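Local coordinates for protein chloride intracellular channel exc-4 (Caenorhabditis elegans, PDB 2YV9) that may insert into membranes to form chloride channels and is required to control the lumen size of the growing excretory canal, at residues 27-38 and 237-248. Numbering follows the deposited sequence.
Sequences SGIDARRIGADL and SCPADQDIIHHY
Ile29 lays its CG1 over the centre of the His246 imidazole, a CH-pi contact 3.5 Å from CG1 to the ring centroid, while its CD1 rests on the CB and CG of the same histidine. This is the domain interface of the GST fold seen in soluble CLIC proteins: the loop between strand 19-25 and helix 38-52 of the thioredoxin-like domain packs on the start of helix 241-251 in the all-helical domain. The Asp243 carboxylate takes three hydrogen bonds from the loop. Arg33 comes side-on, with Arg33 NE 2.8 Å from Asp243 OD2. Its second bond, Arg33 NH2 to Asp243 OD1 at 3.0 Å, is almost straight. Ser27 OG, 2.6 Å from Asp243 OD1, comes from well above the carboxylate plane, whereas Arg33 NH2 lies near that plane, slightly to the opposite side. The Ser27 hydroxyl is swung away from its own N (chi1 164°) and also accepts from Ile29 N, an ST turn, and from Asp30 N, an ST motif. An asparagine at Asp243 would remove the negative charge, and would probably leave the Arg33 guanidinium without its salt-bridge mate and weaken the tie to the loop. Further along, Ala36 sets its CB on His247 CB, 3.7 Å away, and against Ile244 and Pro239, with its carbonyl O above the His247 ring. Ile34 turns CD1 onto the carbonyl oxygens of Ser237 and Cys238, and Trp44 of helix 38-52 touches its side chain too. Between the segments, one water donates to Ile34 O and to Asp243 OD2, the latter at 2.6 Å, and accepts from Ala240 N.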
loop_
_atom_site.group_PDB
_atom_site.type_symbol
_atom_site.label_atom_id
_atom_site.label_comp_id
_atom_site.label_asym_id
_atom_site.label_seq_id
_atom_site.Cartn_x
_atom_site.Cartn_y
_atom_site.Cartn_z
ATOM N N SER A 27 -13.362 6.923 -10.226
ATOM C CA SER A 27 -14.731 6.518 -10.008
ATOM C C SER A 27 -15.101 5.390 -10.955
ATOM O O SER A 27 -14.733 5.438 -12.118
ATOM C CB SER A 27 -15.656 7.679 -10.311
ATOM O OG SER A 27 -16.992 7.224 -10.469
ATOM N N GLY A 28 -15.836 4.398 -10.472
ATOM C CA GLY A 28 -16.359 3.345 -11.352
ATOM C C GLY A 28 -17.612 3.777 -12.108
ATOM O O GLY A 28 -18.179 2.982 -12.885
ATOM N N ILE A 29 -18.072 5.004 -11.917
ATOM C CA ILE A 29 -19.277 5.481 -12.669
ATOM C C ILE A 29 -18.762 6.234 -13.889
ATOM O O ILE A 29 -19.185 5.971 -15.032
ATOM C CB ILE A 29 -20.174 6.432 -11.793
ATOM C CG1 ILE A 29 -20.764 5.701 -10.590
ATOM C CG2 ILE A 29 -21.321 7.056 -12.603
ATOM C CD1 ILE A 29 -21.522 6.648 -9.639
ATOM N N ASP A 30 -17.878 7.195 -13.639
ATOM C CA ASP A 30 -17.231 7.993 -14.689
ATOM C C ASP A 30 -15.747 8.077 -14.398
ATOM O O ASP A 30 -15.325 8.751 -13.467
ATOM C CB ASP A 30 -17.807 9.371 -14.730
ATOM C CG ASP A 30 -17.204 10.247 -15.828
ATOM O OD1 ASP A 30 -16.182 9.877 -16.433
ATOM O OD2 ASP A 30 -17.781 11.324 -16.063
ATOM N N ALA A 31 -14.944 7.404 -15.206
ATOM C CA ALA A 31 -13.500 7.283 -14.915
ATOM C C ALA A 31 -12.720 8.589 -14.991
ATOM O O ALA A 31 -11.536 8.602 -14.618
ATOM C CB ALA A 31 -12.838 6.225 -15.822
ATOM N N ARG A 32 -13.329 9.663 -15.488
ATOM C CA ARG A 32 -12.702 10.976 -15.498
ATOM C C ARG A 32 -12.768 11.634 -14.114
ATOM O O ARG A 32 -12.060 12.598 -13.876
ATOM C CB ARG A 32 -13.360 11.885 -16.508
ATOM C CG ARG A 32 -13.261 11.306 -17.941
ATOM C CD ARG A 32 -14.117 12.079 -18.932
ATOM N NE ARG A 32 -15.534 12.125 -18.552
ATOM C CZ ARG A 32 -16.522 12.547 -19.341
ATOM N NH1 ARG A 32 -16.276 12.954 -20.582
ATOM N NH2 ARG A 32 -17.770 12.553 -18.886
ATOM N N ARG A 33 -13.659 11.134 -13.250
ATOM C CA ARG A 33 -13.806 11.673 -11.877
ATOM C C ARG A 33 -12.924 10.851 -10.888
ATOM O O ARG A 33 -12.780 9.626 -10.976
ATOM C CB ARG A 33 -15.248 11.601 -11.400
ATOM C CG ARG A 33 -16.288 12.317 -12.279
ATOM C CD ARG A 33 -17.570 12.695 -11.504
ATOM N NE ARG A 33 -18.299 11.537 -10.987
ATOM C CZ ARG A 33 -19.491 11.083 -11.385
ATOM N NH1 ARG A 33 -20.146 11.665 -12.375
ATOM N NH2 ARG A 33 -20.034 10.030 -10.797
ATOM N N ILE A 34 -12.378 11.542 -9.893
ATOM C CA ILE A 34 -11.587 10.915 -8.838
ATOM C C ILE A 34 -12.483 9.983 -8.023
ATOM O O ILE A 34 -13.634 10.273 -7.811
ATOM C CB ILE A 34 -10.907 11.959 -7.930
ATOM C CG1 ILE A 34 -11.941 12.807 -7.143
ATOM C CG2 ILE A 34 -10.039 12.911 -8.788
ATOM C CD1 ILE A 34 -11.299 13.613 -5.999
ATOM N N GLY A 35 -11.941 8.850 -7.592
ATOM C CA GLY A 35 -12.669 7.923 -6.765
ATOM C C GLY A 35 -12.509 8.198 -5.303
ATOM O O GLY A 35 -12.019 9.263 -4.904
ATOM N N ALA A 36 -12.945 7.235 -4.505
ATOM C CA ALA A 36 -13.070 7.391 -3.054
ATOM C C ALA A 36 -12.122 6.529 -2.249
ATOM O O ALA A 36 -12.394 6.247 -1.073
ATOM C CB ALA A 36 -14.461 7.170 -2.633
ATOM N N ASP A 37 -10.984 6.205 -2.836
ATOM C CA ASP A 37 -9.992 5.412 -2.163
ATOM C C ASP A 37 -9.413 6.272 -1.042
ATOM O O ASP A 37 -8.935 7.403 -1.306
ATOM C CB ASP A 37 -8.923 4.922 -3.127
ATOM C CG ASP A 37 -7.877 4.069 -2.445
ATOM O OD1 ASP A 37 -7.914 2.831 -2.657
ATOM O OD2 ASP A 37 -6.998 4.608 -1.711
ATOM N N LEU A 38 -9.453 5.746 0.202
ATOM C CA LEU A 38 -8.977 6.598 1.322
ATOM C C LEU A 38 -7.472 6.843 1.351
ATOM O O LEU A 38 -6.990 7.921 1.788
ATOM C CB LEU A 38 -9.419 5.982 2.620
ATOM C CG LEU A 38 -10.893 6.083 2.949
ATOM C CD1 LEU A 38 -11.251 5.125 4.120
ATOM C CD2 LEU A 38 -11.295 7.503 3.294
ATOM N N SER A 237 -9.107 17.336 -2.886
ATOM C CA SER A 237 -8.919 15.885 -3.030
ATOM C C SER A 237 -10.173 15.096 -2.707
ATOM O O SER A 237 -10.123 13.874 -2.651
ATOM C CB SER A 237 -7.801 15.431 -2.106
ATOM O OG SER A 237 -8.126 15.759 -0.740
ATOM N N CYS A 238 -11.285 15.770 -2.464
ATOM C CA CYS A 238 -12.480 15.103 -1.933
ATOM C C CYS A 238 -13.370 14.626 -3.077
ATOM O O CYS A 238 -13.753 15.428 -3.961
ATOM C CB CYS A 238 -13.273 16.055 -1.022
ATOM S SG CYS A 238 -14.715 15.267 -0.253
ATOM N N PRO A 239 -13.704 13.317 -3.078
ATOM C CA PRO A 239 -14.534 12.849 -4.178
ATOM C C PRO A 239 -15.942 13.329 -4.049
ATOM O O PRO A 239 -16.364 13.645 -2.961
ATOM C CB PRO A 239 -14.497 11.337 -4.022
ATOM C CG PRO A 239 -14.282 11.121 -2.620
ATOM C CD PRO A 239 -13.345 12.228 -2.190
ATOM N N ALA A 240 -16.693 13.314 -5.167
ATOM C CA ALA A 240 -18.120 13.638 -5.122
ATOM C C ALA A 240 -18.932 12.607 -4.317
ATOM O O ALA A 240 -18.552 11.409 -4.197
ATOM C CB ALA A 240 -18.700 13.730 -6.599
ATOM N N ASP A 241 -20.061 13.085 -3.758
ATOM C CA ASP A 241 -20.939 12.243 -2.976
ATOM C C ASP A 241 -21.258 10.912 -3.677
ATOM O O ASP A 241 -21.231 9.828 -3.077
ATOM C CB ASP A 241 -22.287 12.913 -2.721
ATOM C CG ASP A 241 -22.189 14.293 -2.086
ATOM O OD1 ASP A 241 -21.173 14.638 -1.388
ATOM O OD2 ASP A 241 -23.176 15.030 -2.275
ATOM N N GLN A 242 -21.565 11.015 -4.974
ATOM C CA GLN A 242 -21.994 9.844 -5.722
ATOM C C GLN A 242 -20.895 8.814 -5.862
ATOM O O GLN A 242 -21.173 7.603 -5.884
ATOM C CB GLN A 242 -22.461 10.243 -7.115
ATOM C CG GLN A 242 -23.749 11.063 -7.125
ATOM C CD GLN A 242 -23.567 12.472 -6.652
ATOM O OE1 GLN A 242 -22.470 13.046 -6.710
ATOM N NE2 GLN A 242 -24.662 13.079 -6.233
ATOM N N ASP A 243 -19.648 9.292 -5.936
ATOM C CA ASP A 243 -18.516 8.403 -6.059
ATOM C C ASP A 243 -18.143 7.759 -4.703
ATOM O O ASP A 243 -17.628 6.655 -4.665
ATOM C CB ASP A 243 -17.324 9.093 -6.730
ATOM C CG ASP A 243 -17.682 9.581 -8.091
ATOM O OD1 ASP A 243 -18.327 8.720 -8.760
ATOM O OD2 ASP A 243 -17.451 10.774 -8.417
ATOM N N ILE A 244 -18.429 8.447 -3.591
ATOM C CA ILE A 244 -18.223 7.835 -2.306
ATOM C C ILE A 244 -19.258 6.699 -2.146
ATOM O O ILE A 244 -18.913 5.584 -1.764
ATOM C CB ILE A 244 -18.381 8.856 -1.147
ATOM C CG1 ILE A 244 -17.272 9.925 -1.226
ATOM C CG2 ILE A 244 -18.308 8.106 0.212
ATOM C CD1 ILE A 244 -17.463 11.181 -0.284
ATOM N N ILE A 245 -20.525 7.015 -2.433
ATOM C CA ILE A 245 -21.616 6.022 -2.331
ATOM C C ILE A 245 -21.313 4.834 -3.226
ATOM O O ILE A 245 -21.347 3.673 -2.786
ATOM C CB ILE A 245 -22.958 6.655 -2.672
ATOM C CG1 ILE A 245 -23.374 7.692 -1.624
ATOM C CG2 ILE A 245 -24.034 5.581 -2.738
ATOM C CD1 ILE A 245 -24.275 8.786 -2.208
ATOM N N HIS A 246 -20.902 5.094 -4.466
ATOM C CA HIS A 246 -20.633 4.011 -5.402
ATOM C C HIS A 246 -19.471 3.122 -5.001
ATOM O O HIS A 246 -19.523 1.924 -5.174
ATOM C CB HIS A 246 -20.384 4.589 -6.778
ATOM C CG HIS A 246 -20.422 3.561 -7.861
ATOM N ND1 HIS A 246 -19.285 2.997 -8.397
ATOM C CD2 HIS A 246 -21.469 2.959 -8.476
ATOM C CE1 HIS A 246 -19.632 2.109 -9.318
ATOM N NE2 HIS A 246 -20.952 2.061 -9.378
ATOM N N HIS A 247 -18.451 3.731 -4.377
ATOM C CA HIS A 247 -17.306 3.000 -3.909
ATOM C C HIS A 247 -17.747 1.897 -2.956
ATOM O O HIS A 247 -17.328 0.748 -3.118
ATOM C CB HIS A 247 -16.317 4.000 -3.259
ATOM C CG HIS A 247 -15.178 3.367 -2.531
ATOM N ND1 HIS A 247 -13.971 3.081 -3.134
ATOM C CD2 HIS A 247 -15.043 3.012 -1.230
ATOM C CE1 HIS A 247 -13.139 2.584 -2.233
ATOM N NE2 HIS A 247 -13.770 2.514 -1.074
ATOM N N TYR A 248 -18.563 2.256 -1.961
ATOM C CA TYR A 248 -18.982 1.281 -0.954
ATOM C C TYR A 248 -20.003 0.351 -1.616
ATOM O O TYR A 248 -19.986 -0.833 -1.349
ATOM C CB TYR A 248 -19.537 1.921 0.290
ATOM C CG TYR A 248 -18.451 2.593 1.097
ATOM C CD1 TYR A 248 -17.698 1.879 2.002
ATOM C CD2 TYR A 248 -18.139 3.913 0.867
ATOM C CE1 TYR A 248 -16.682 2.496 2.706
ATOM C CE2 TYR A 248 -17.154 4.551 1.552
ATOM C CZ TYR A 248 -16.410 3.818 2.484
ATOM O OH TYR A 248 -15.367 4.456 3.139
HETATM O O HOH W 1 -16.699 3.747 -7.928
HETATM O O HOH W 2 -15.527 12.266 -7.611
HETATM O O HOH W 3 -13.565 4.590 -5.656
#